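Local coordinates for protein beta subunit of a putative Aromatic-ring-hydroxylating dioxygenase (Novosphingobium aromaticivorans DSM 12444, PDB 3EBY) that probably serves as the beta subunit of an aromatic-ring-hydroxylating dioxygenase, with an NTF2-like fold and three copies in its assembly, at residues A[29-37]-A[72-80]; A[125-134]-A[145-156]. All coordinates share one frame; numbering follows the deposited sequence. Where two conformers were deposited one is given.

Contact 1. Residues A[29-37]-A[72-80]; sequences DDRLEQWPT and DRVVALRKA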
loop_
_atom_site.group_PDB
_atom_site.type_symbol
_atom_site.label_atom_id
_atom_site.label_comp_id
_atom_site.label_asym_id
_atom_site.label_seq_id
_atom_site.Cartn_x
_atom_site.Cartn_y
_atom_site.Cartn_z
ATOM N N ASP A 29 13.288 7.341 -6.039
ATOM C CA ASP A 29 14.040 8.597 -5.999
ATOM C C ASP A 29 15.228 8.574 -6.995
ATOM O O ASP A 29 15.987 9.555 -7.077
ATOM C CB ASP A 29 14.608 8.840 -4.585
ATOM C CG ASP A 29 13.576 9.316 -3.581
ATOM O OD1 ASP A 29 12.464 9.711 -3.990
ATOM O OD2 ASP A 29 13.946 9.386 -2.370
ATOM N N ASP A 30 15.438 7.429 -7.650
ATOM C CA ASP A 30 16.585 7.223 -8.539
ATOM C C ASP A 30 17.925 7.333 -7.787
ATOM O O ASP A 30 18.926 7.776 -8.351
ATOM C CB ASP A 30 16.546 8.224 -9.699
ATOM C CG ASP A 30 17.530 7.879 -10.803
ATOM O OD1 ASP A 30 17.576 6.711 -11.214
ATOM O OD2 ASP A 30 18.174 8.808 -11.303
ATOM N N ARG A 31 17.949 6.903 -6.525
ATOM C CA ARG A 31 19.205 6.777 -5.776
ATOM C C ARG A 31 19.760 5.365 -5.976
ATOM O O ARG A 31 19.965 4.609 -5.024
ATOM C CB ARG A 31 18.997 7.127 -4.297
ATOM C CG ARG A 31 18.749 8.610 -4.098
ATOM C CD ARG A 31 18.630 9.005 -2.661
ATOM N NE ARG A 31 17.312 8.691 -2.130
ATOM C CZ ARG A 31 17.054 7.651 -1.337
ATOM N NH1 ARG A 31 18.031 6.872 -0.921
ATOM N NH2 ARG A 31 15.817 7.370 -0.994
ATOM N N LEU A 32 20.042 5.031 -7.236
ATOM C CA LEU A 32 20.333 3.647 -7.609
ATOM C C LEU A 32 21.622 3.132 -6.957
ATOM O O LEU A 32 21.724 1.950 -6.603
ATOM C CB LEU A 32 20.430 3.495 -9.133
ATOM C CG LEU A 32 19.191 3.847 -9.984
ATOM C CD1 LEU A 32 19.465 3.477 -11.429
ATOM C CD2 LEU A 32 17.895 3.165 -9.483
ATOM N N GLU A 33 22.539 4.043 -6.666
ATOM C CA GLU A 33 23.795 3.663 -6.005
ATOM C C GLU A 33 23.583 3.042 -4.605
ATOM O O GLU A 33 24.423 2.285 -4.134
ATOM C CB GLU A 33 24.732 4.863 -5.909
ATOM C CG GLU A 33 25.376 5.255 -7.215
ATOM C CD GLU A 33 24.480 6.078 -8.131
ATOM O OE1 GLU A 33 23.378 6.521 -7.696
ATOM O OE2 GLU A 33 24.888 6.279 -9.306
ATOM N N GLN A 34 22.491 3.397 -3.932
ATOM C CA GLN A 34 22.188 2.829 -2.611
ATOM C C GLN A 34 21.681 1.384 -2.707
ATOM O O GLN A 34 21.813 0.608 -1.762
ATOM C CB GLN A 34 21.131 3.683 -1.862
ATOM C CG GLN A 34 20.758 3.121 -0.431
ATOM C CD GLN A 34 19.607 3.901 0.293
ATOM O OE1 GLN A 34 18.887 4.687 -0.321
ATOM N NE2 GLN A 34 19.396 3.592 1.558
ATOM N N TRP A 35 21.121 1.029 -3.861
ATOM C CA TRP A 35 20.388 -0.229 -4.005
ATOM C C TRP A 35 21.262 -1.481 -3.733
ATOM O O TRP A 35 20.847 -2.347 -2.957
ATOM C CB TRP A 35 19.671 -0.288 -5.375
ATOM C CG TRP A 35 19.023 -1.624 -5.705
ATOM C CD1 TRP A 35 17.862 -2.136 -5.173
ATOM C CD2 TRP A 35 19.406 -2.514 -6.753
ATOM N NE1 TRP A 35 17.551 -3.335 -5.776
ATOM C CE2 TRP A 35 18.483 -3.591 -6.753
ATOM C CE3 TRP A 35 20.456 -2.521 -7.684
ATOM C CZ2 TRP A 35 18.584 -4.668 -7.638
ATOM C CZ3 TRP A 35 20.563 -3.592 -8.558
ATOM C CH2 TRP A 35 19.598 -4.634 -8.558
ATOM N N PRO A 36 22.478 -1.554 -4.327
ATOM C CA PRO A 36 23.317 -2.734 -4.064
ATOM C C PRO A 36 23.718 -2.867 -2.579
ATOM O O PRO A 36 23.861 -3.968 -2.096
ATOM C CB PRO A 36 24.542 -2.511 -4.973
ATOM C CG PRO A 36 24.059 -1.575 -6.046
ATOM C CD PRO A 36 23.077 -0.686 -5.366
ATOM N N THR A 37 23.802 -1.734 -1.864
ATOM C CA THR A 37 24.192 -1.739 -0.439
ATOM C C THR A 37 23.155 -2.389 0.489
ATOM O O THR A 37 23.463 -2.720 1.651
ATOM C CB THR A 37 24.509 -0.303 0.098
ATOM O OG1 THR A 37 23.305 0.427 0.346
ATOM C CG2 THR A 37 25.453 0.465 -0.865
ATOM N N ASP A 72 27.077 -3.770 -11.319
ATOM C CA ASP A 72 27.226 -3.712 -12.780
ATOM C C ASP A 72 25.980 -3.117 -13.425
ATOM O O ASP A 72 26.086 -2.339 -14.373
ATOM C CB ASP A 72 27.475 -5.087 -13.383
ATOM C CG ASP A 72 28.891 -5.609 -13.141
ATOM O OD1 ASP A 72 29.791 -4.819 -12.799
ATOM O OD2 ASP A 72 29.083 -6.834 -13.346
ATOM N N ARG A 73 24.808 -3.501 -12.931
ATOM C CA ARG A 73 23.550 -2.949 -13.449
ATOM C C ARG A 73 23.432 -1.431 -13.205
ATOM O O ARG A 73 23.030 -0.685 -14.093
ATOM C CB ARG A 73 22.341 -3.698 -12.845
ATOM C CG ARG A 73 20.997 -3.177 -13.330
ATOM C CD ARG A 73 19.872 -4.173 -12.984
ATOM N NE ARG A 73 19.900 -5.366 -13.833
ATOM C CZ ARG A 73 19.516 -5.385 -15.117
ATOM N NH1 ARG A 73 18.944 -4.317 -15.669
ATOM N NH2 ARG A 73 19.616 -6.496 -15.824
ATOM N N VAL A 74 23.750 -0.984 -12.000
ATOM C CA VAL A 74 23.650 0.451 -11.680
ATOM C C VAL A 74 24.608 1.265 -12.559
ATOM O O VAL A 74 24.210 2.285 -13.161
ATOM C CB VAL A 74 23.957 0.699 -10.200
ATOM C CG1 VAL A 74 24.047 2.223 -9.912
ATOM C CG2 VAL A 74 22.906 0.002 -9.313
ATOM N N VAL A 75 25.847 0.785 -12.672
ATOM C CA VAL A 75 26.863 1.407 -13.553
ATOM C C VAL A 75 26.369 1.525 -15.005
ATOM O O VAL A 75 26.498 2.581 -15.633
ATOM C CB VAL A 75 28.187 0.633 -13.519
ATOM C CG1 VAL A 75 29.105 1.067 -14.684
ATOM C CG2 VAL A 75 28.884 0.821 -12.157
ATOM N N ALA A 76 25.824 0.439 -15.538
ATOM C CA ALA A 76 25.309 0.437 -16.899
ATOM C C ALA A 76 24.125 1.425 -17.070
ATOM O O ALA A 76 24.019 2.097 -18.091
ATOM C CB ALA A 76 24.888 -0.972 -17.300
ATOM N N LEU A 77 23.228 1.474 -16.088
ATOM C CA LEU A 77 22.082 2.381 -16.132
ATOM C C LEU A 77 22.538 3.852 -16.124
ATOM O O LEU A 77 21.977 4.694 -16.835
ATOM C CB LEU A 77 21.135 2.105 -14.947
ATOM C CG LEU A 77 20.364 0.775 -15.011
ATOM C CD1 LEU A 77 19.425 0.610 -13.825
ATOM C CD2 LEU A 77 19.600 0.652 -16.277
ATOM N N ARG A 78 23.573 4.146 -15.356
ATOM C CA ARG A 78 24.172 5.492 -15.370
ATOM C C ARG A 78 24.882 5.792 -16.695
ATOM O O ARG A 78 24.767 6.887 -17.233
ATOM C CB ARG A 78 25.172 5.639 -14.227
ATOM C CG ARG A 78 24.580 5.503 -12.835
ATOM C CD ARG A 78 23.295 6.221 -12.737
ATOM N NE ARG A 78 22.872 6.435 -11.359
ATOM C CZ ARG A 78 21.674 6.896 -11.035
ATOM N NH1 ARG A 78 20.773 7.099 -11.981
ATOM N NH2 ARG A 78 21.362 7.117 -9.764
ATOM N N LYS A 79 25.675 4.847 -17.170
ATOM C CA LYS A 79 26.446 5.040 -18.388
ATOM C C LYS A 79 25.532 5.248 -19.600
ATOM O O LYS A 79 25.741 6.170 -20.383
ATOM C CB LYS A 79 27.371 3.840 -18.619
ATOM C CG LYS A 79 28.519 4.112 -19.555
ATOM C CD LYS A 79 29.560 2.996 -19.477
ATOM N N ALA A 80 24.521 4.393 -19.753
ATOM C CA ALA A 80 23.646 4.463 -20.918
ATOM C C ALA A 80 22.310 5.028 -20.501
ATOM O O ALA A 80 21.288 4.377 -20.661
ATOM C CB ALA A 80 23.475 3.067 -21.553
#

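Contact 2. Residues A[125-134]-A[145-156]; sequences YNAGKYVDRF and SRTCIYDTLRIA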
loop_
_atom_site.group_PDB
_atom_site.type_symbol
_atom_site.label_atom_id
_atom_site.label_comp_id
_atom_site.label_asym_id
_atom_site.label_seq_id
_atom_site.Cartn_x
_atom_site.Cartn_y
_atom_site.Cartn_z
ATOM N N TYR A 125 3.005 -0.847 -13.969
ATOM C CA TYR A 125 4.149 -1.394 -14.701
ATOM C C TYR A 125 4.436 -2.856 -14.353
ATOM O O TYR A 125 4.625 -3.696 -15.261
ATOM C CB TYR A 125 5.376 -0.524 -14.463
ATOM C CG TYR A 125 6.654 -1.095 -14.993
ATOM C CD1 TYR A 125 6.820 -1.343 -16.343
ATOM C CD2 TYR A 125 7.671 -1.443 -14.140
ATOM C CE1 TYR A 125 7.994 -1.894 -16.829
ATOM C CE2 TYR A 125 8.830 -2.031 -14.603
ATOM C CZ TYR A 125 9.001 -2.221 -15.955
ATOM O OH TYR A 125 10.182 -2.770 -16.409
ATOM N N ASN A 126 4.512 -3.156 -13.049
ATOM C CA ASN A 126 4.817 -4.512 -12.590
ATOM C C ASN A 126 4.198 -4.747 -11.226
ATOM O O ASN A 126 4.452 -3.962 -10.289
ATOM C CB ASN A 126 6.350 -4.714 -12.532
ATOM C CG ASN A 126 6.744 -6.120 -12.241
ATOM O OD1 ASN A 126 6.882 -6.497 -11.081
ATOM N ND2 ASN A 126 6.855 -6.953 -13.296
ATOM N N ALA A 127 3.305 -5.737 -11.143
ATOM C CA ALA A 127 2.722 -6.194 -9.865
ATOM C C ALA A 127 3.225 -7.588 -9.530
ATOM O O ALA A 127 3.329 -8.452 -10.418
ATOM C CB ALA A 127 1.155 -6.195 -9.938
ATOM N N GLY A 128 3.465 -7.847 -8.242
ATOM C CA GLY A 128 4.012 -9.151 -7.817
ATOM C C GLY A 128 4.117 -9.274 -6.316
ATOM O O GLY A 128 3.469 -8.524 -5.590
ATOM N N LYS A 129 4.967 -10.189 -5.852
ATOM C CA LYS A 129 5.330 -10.245 -4.470
ATOM C C LYS A 129 6.819 -10.533 -4.325
ATOM O O LYS A 129 7.424 -11.183 -5.204
ATOM C CB LYS A 129 4.521 -11.281 -3.703
ATOM C CG LYS A 129 4.827 -12.707 -4.044
ATOM C CD LYS A 129 4.183 -13.645 -3.034
ATOM C CE LYS A 129 4.332 -15.087 -3.452
ATOM N NZ LYS A 129 3.836 -16.035 -2.365
ATOM N N TYR A 130 7.420 -9.878 -3.346
ATOM C CA TYR A 130 8.794 -10.218 -2.918
ATOM C C TYR A 130 8.772 -11.473 -2.052
ATOM O O TYR A 130 7.969 -11.572 -1.119
ATOM C CB TYR A 130 9.422 -9.065 -2.112
ATOM C CG TYR A 130 9.499 -7.730 -2.816
ATOM C CD1 TYR A 130 10.174 -7.592 -4.037
ATOM C CD2 TYR A 130 8.928 -6.588 -2.251
ATOM C CE1 TYR A 130 10.358 -6.326 -4.635
ATOM C CE2 TYR A 130 9.038 -5.318 -2.869
ATOM C CZ TYR A 130 9.796 -5.176 -4.018
ATOM O OH TYR A 130 9.874 -3.918 -4.631
ATOM N N VAL A 131 9.669 -12.398 -2.353
ATOM C CA VAL A 131 9.937 -13.586 -1.512
ATOM C C VAL A 131 11.398 -13.497 -1.079
ATOM O O VAL A 131 12.325 -13.597 -1.911
ATOM C CB VAL A 131 9.676 -14.886 -2.275
ATOM C CG1 VAL A 131 10.012 -16.102 -1.412
ATOM C CG2 VAL A 131 8.193 -14.934 -2.736
ATOM N N ASP A 132 11.598 -13.263 0.212
ATOM C CA ASP A 132 12.880 -12.809 0.723
ATOM C C ASP A 132 13.492 -13.721 1.791
ATOM O O ASP A 132 12.775 -14.374 2.583
ATOM C CB ASP A 132 12.729 -11.413 1.350
ATOM C CG ASP A 132 12.216 -10.380 0.385
ATOM O OD1 ASP A 132 12.666 -10.369 -0.785
ATOM O OD2 ASP A 132 11.391 -9.528 0.821
ATOM N N ARG A 133 14.822 -13.695 1.833
ATOM C CA ARG A 133 15.603 -14.179 2.969
ATOM C C ARG A 133 16.462 -13.019 3.448
ATOM O O ARG A 133 17.272 -12.474 2.676
ATOM C CB ARG A 133 16.508 -15.349 2.571
ATOM C CG ARG A 133 15.748 -16.538 2.038
ATOM C CD ARG A 133 16.613 -17.793 1.947
ATOM N NE ARG A 133 17.562 -17.757 0.836
ATOM C CZ ARG A 133 18.878 -17.956 0.942
ATOM N NH1 ARG A 133 19.440 -18.239 2.122
ATOM N NH2 ARG A 133 19.636 -17.921 -0.154
ATOM N N PHE A 134 16.167 -12.568 4.661
ATOM C CA PHE A 134 16.869 -11.475 5.316
ATOM C C PHE A 134 17.922 -11.986 6.310
ATOM O O PHE A 134 17.676 -12.922 7.082
ATOM C CB PHE A 134 15.878 -10.591 6.082
ATOM C CG PHE A 134 15.070 -9.701 5.219
ATOM C CD1 PHE A 134 15.555 -8.446 4.861
ATOM C CD2 PHE A 134 13.806 -10.069 4.810
ATOM C CE1 PHE A 134 14.817 -7.604 4.060
ATOM C CE2 PHE A 134 13.044 -9.197 4.028
ATOM C CZ PHE A 134 13.575 -7.966 3.656
ATOM N N SER A 145 18.655 -12.973 -0.091
ATOM C CA SER A 145 18.035 -13.233 -1.389
ATOM C C SER A 145 16.674 -12.577 -1.514
ATOM O O SER A 145 15.885 -12.540 -0.561
ATOM C CB SER A 145 17.904 -14.736 -1.651
ATOM O OG SER A 145 16.967 -15.342 -0.779
ATOM N N ARG A 146 16.414 -12.060 -2.703
ATOM C CA ARG A 146 15.075 -11.478 -3.066
ATOM C C ARG A 146 14.688 -11.976 -4.437
ATOM O O ARG A 146 15.422 -11.776 -5.444
ATOM C CB ARG A 146 15.105 -9.950 -3.024
ATOM C CG ARG A 146 13.924 -9.234 -3.743
ATOM C CD ARG A 146 13.673 -7.805 -3.204
ATOM N NE ARG A 146 13.006 -7.863 -1.885
ATOM C CZ ARG A 146 12.631 -6.801 -1.177
ATOM N NH1 ARG A 146 12.799 -5.567 -1.654
ATOM N NH2 ARG A 146 11.993 -6.968 -0.034
ATOM N N THR A 147 13.526 -12.606 -4.486
ATOM C CA THR A 147 12.922 -13.028 -5.716
ATOM C C THR A 147 11.624 -12.224 -5.899
ATOM O O THR A 147 10.775 -12.214 -5.029
ATOM C CB THR A 147 12.595 -14.541 -5.694
ATOM O OG1 THR A 147 13.800 -15.312 -5.530
ATOM C CG2 THR A 147 11.883 -14.957 -6.983
ATOM N N CYS A 148 11.541 -11.500 -7.009
ATOM C CA CYS A 148 10.352 -10.718 -7.341
ATOM C C CYS A 148 9.511 -11.551 -8.276
ATOM O O CYS A 148 9.887 -11.762 -9.449
ATOM C CB CYS A 148 10.759 -9.408 -8.043
ATOM S SG CYS A 148 12.013 -8.416 -7.172
ATOM N N ILE A 149 8.464 -12.163 -7.723
ATOM C CA ILE A 149 7.586 -13.063 -8.491
ATOM C C ILE A 149 6.409 -12.244 -9.076
ATOM O O ILE A 149 5.544 -11.751 -8.320
ATOM C CB ILE A 149 7.023 -14.222 -7.595
ATOM C CG1 ILE A 149 8.159 -15.006 -6.923
ATOM C CG2 ILE A 149 6.119 -15.160 -8.454
ATOM C CD1 ILE A 149 7.695 -16.186 -6.073
ATOM N N TYR A 150 6.425 -12.013 -10.396
ATOM C CA TYR A 150 5.572 -10.983 -10.976
ATOM C C TYR A 150 4.474 -11.503 -11.912
ATOM O O TYR A 150 4.599 -12.581 -12.539
ATOM C CB TYR A 150 6.414 -9.890 -11.668
ATOM C CG TYR A 150 7.056 -10.353 -12.984
ATOM C CD1 TYR A 150 6.380 -10.232 -14.187
ATOM C CD2 TYR A 150 8.330 -10.919 -13.001
ATOM C CE1 TYR A 150 6.962 -10.657 -15.387
ATOM C CE2 TYR A 150 8.920 -11.345 -14.209
ATOM C CZ TYR A 150 8.218 -11.240 -15.376
ATOM O OH TYR A 150 8.808 -11.648 -16.572
ATOM N N ASP A 151 3.391 -10.737 -11.963
ATOM C CA ASP A 151 2.195 -11.090 -12.720
ATOM C C ASP A 151 2.181 -10.461 -14.127
ATOM O O ASP A 151 1.802 -11.112 -15.086
ATOM C CB ASP A 151 0.941 -10.641 -11.937
ATOM C CG ASP A 151 0.782 -11.372 -10.632
ATOM O OD1 ASP A 151 1.426 -12.446 -10.484
ATOM O OD2 ASP A 151 0.077 -10.837 -9.743
ATOM N N THR A 152 2.642 -9.216 -14.222
ATOM C CA THR A 152 2.495 -8.376 -15.414
ATOM C C THR A 152 3.435 -8.842 -16.538
ATOM O O THR A 152 4.644 -8.913 -16.343
ATOM C CB THR A 152 2.799 -6.914 -15.074
ATOM O OG1 THR A 152 2.169 -6.569 -13.816
ATOM C CG2 THR A 152 2.308 -5.955 -16.190
ATOM N N LEU A 153 2.871 -9.089 -17.720
ATOM C CA LEU A 153 3.610 -9.748 -18.839
ATOM C C LEU A 153 4.760 -8.897 -19.375
ATOM O O LEU A 153 5.907 -9.359 -19.490
ATOM C CB LEU A 153 2.640 -10.041 -19.999
ATOM C CG LEU A 153 3.218 -10.637 -21.301
ATOM C CD1 LEU A 153 3.986 -11.922 -21.026
ATOM C CD2 LEU A 153 2.103 -10.881 -22.317
ATOM N N ARG A 154 4.434 -7.672 -19.766
ATOM C CA ARG A 154 5.415 -6.812 -20.383
ATOM C C ARG A 154 6.269 -6.229 -19.283
ATOM O O ARG A 154 5.770 -5.918 -18.214
ATOM C CB ARG A 154 4.740 -5.726 -21.208
ATOM C CG ARG A 154 4.080 -6.249 -22.500
ATOM C CD ARG A 154 5.123 -6.495 -23.649
ATOM N NE ARG A 154 5.791 -7.804 -23.548
ATOM C CZ ARG A 154 5.312 -8.943 -24.053
ATOM N NH1 ARG A 154 4.176 -8.952 -24.742
ATOM N NH2 ARG A 154 5.984 -10.081 -23.881
ATOM N N ILE A 155 7.569 -6.358 -19.457
ATOM C CA ILE A 155 8.523 -5.837 -18.513
ATOM C C ILE A 155 9.712 -5.398 -19.362
ATOM O O ILE A 155 9.945 -5.967 -20.447
ATOM C CB ILE A 155 8.924 -6.918 -17.480
ATOM C CG1 ILE A 155 9.763 -6.330 -16.339
ATOM C CG2 ILE A 155 9.667 -8.082 -18.152
ATOM C CD1 ILE A 155 10.000 -7.305 -15.216
ATOM N N ALA A 156 10.411 -4.355 -18.920
ATOM C CA ALA A 156 11.569 -3.851 -19.678
ATOM C C ALA A 156 12.623 -4.939 -19.803
ATOM O O ALA A 156 12.961 -5.600 -18.813
ATOM C CB ALA A 156 12.170 -2.645 -18.989
HETATM O O HOH W 1 4.416 -3.377 -17.947
HETATM O O HOH W 2 6.258 -5.869 -15.813
HETATM O O HOH W 3 14.383 -15.309 -2.119
#

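Contact 1. Residues A[29-37]-A[72-80]
Val74 reaches from helix 67-79 into the turn formed by residues 32-36, and the distances place it at the tight part of this contact. Its two methyls divide the work. CG1, anti to the backbone N (chi1 172°), packs against Leu32 CB. CG2 faces Pro36 CG at 3.8 Å. The same methyl meets the edge of the Trp35 ring, near its plane, with Trp35 CE3 3.9 Å from Val74 CG2. One turn further along the helix, the CD1 methyls of Leu32 and Leu77 touch at 3.7 Å, the two side chains crossing at about a right angle. Val74, Leu32, Trp35 and Pro36 are all buried.

Toward solvent the character changes from apolar to ionic, since Asp30 and Glu33 are exposed and Arg78 only partly covered. Bent at chi2 (-42°), Arg78 brings its guanidinium to both acids. Glu33 is gripped side-on: Arg78 NE bonds OE2 and NH2 bonds OE1, the latter at 2.9 Å and almost straight (177°), each oxygen being met on its syn side. Asp30 is gripped end-on by NH1 and NH2: its backbone O takes a 2.9 Å bond from Arg78 NH2. Its carboxylate stands perpendicular to the guanidinium, and Arg78 NH1 approaches OD2 from above the carboxylate plane at a longer 3.2 Å. NH2 therefore serves two acceptors, and Leu32 lies over one guanidinium face, joining the salt-bridge network to the apolar part.

Asp30 belongs to the Schellman motif that ends helix 8-28, so the network ties that helix end to helix 67-79. Leu32 also packs on Leu27 of helix 8-28, and Trp35, hydrogen-bonded through NE1 to Tyr23 OH, meets Tyr45 of strand 43-49 edge-to-face.

Contact 2. Residues A[125-134]-A[145-156]
Arg146 lays its guanidinium flat over one face of the Tyr130 ring: the planes are 8° apart and CZ stands 3.8 Å from the ring centroid, a stacked cation-pi pair. The chain leaves with CG anti to the backbone N (chi1 164°) and bends at chi3, which brings the group over Tyr130 of the neighbouring strand. There the same guanidinium grips Asp132 side-on, with Arg146 NE to OD1 and NH2 to OD2 both at 2.8 Å and nearly straight. The bonds lie in the guanidinium plane, but the carboxylate is turned 36° from it, so OD2 is approached from above its own plane. With an alanine in place of Arg146, the buried Asp132 carboxylate is likely to lose its ionic mate, and one face of the Tyr130 ring the group stacked on it. Cys148 SG sits at that ring's edge, 3.7 Å from Tyr130 CE1.

Behind these groups runs an antiparallel ladder, with Lys129-Ile149, Val131-Thr147 and Arg133-Ser145 as hydrogen-bonded pairs. On the face bearing those residues, Val131 CG2 meets Ile149 CD1 at 3.6 Å. Gly128 comes opposite Tyr150 with only 4.0 Å between their CA atoms; a CB on Gly128 would collide with Ile149 O.

Beyond strand 142-150 the pairing passes to other groups. Ala127 O accepts from Asp151 N. Thr152 OG1 takes the N-H of Ala127 and is also hydrogen-bonded to Thr122 OG1 of a neighbouring subunit. Tyr125 OH receives the N-H of Ala156 at 3.0 Å.

The hairpin of strands 122-135 and 142-150 lies in the middle of the mixed sheet, flanked by strands 104-116 and 43-49. Tyr125 and Asn126 both face Val113 in a classic bulge, while helix 8-28 supplies Asn20 and Tyr23 to Arg146.

Overall arrangement
Along the chain both segments of contact 1 come before those of contact 2. The centres of the two contacts are 18 Å apart and their nearest atoms about 6 Å, so they do not touch directly. Contact 1 joins the turn after helix 8-28 to helix 67-79; contact 2 builds the hairpin of central sheet strands. Helix 8-28 links them, since its Tyr23 meets both Trp35 and Arg146. Between subunits they are linked again: Asp29, at the start of segment 29-37, forms a salt bridge with Lys129, in contact 2, of another copy. Helices packed against a curved mixed sheet agree with an NTF2-like fold, here in a three-chain assembly.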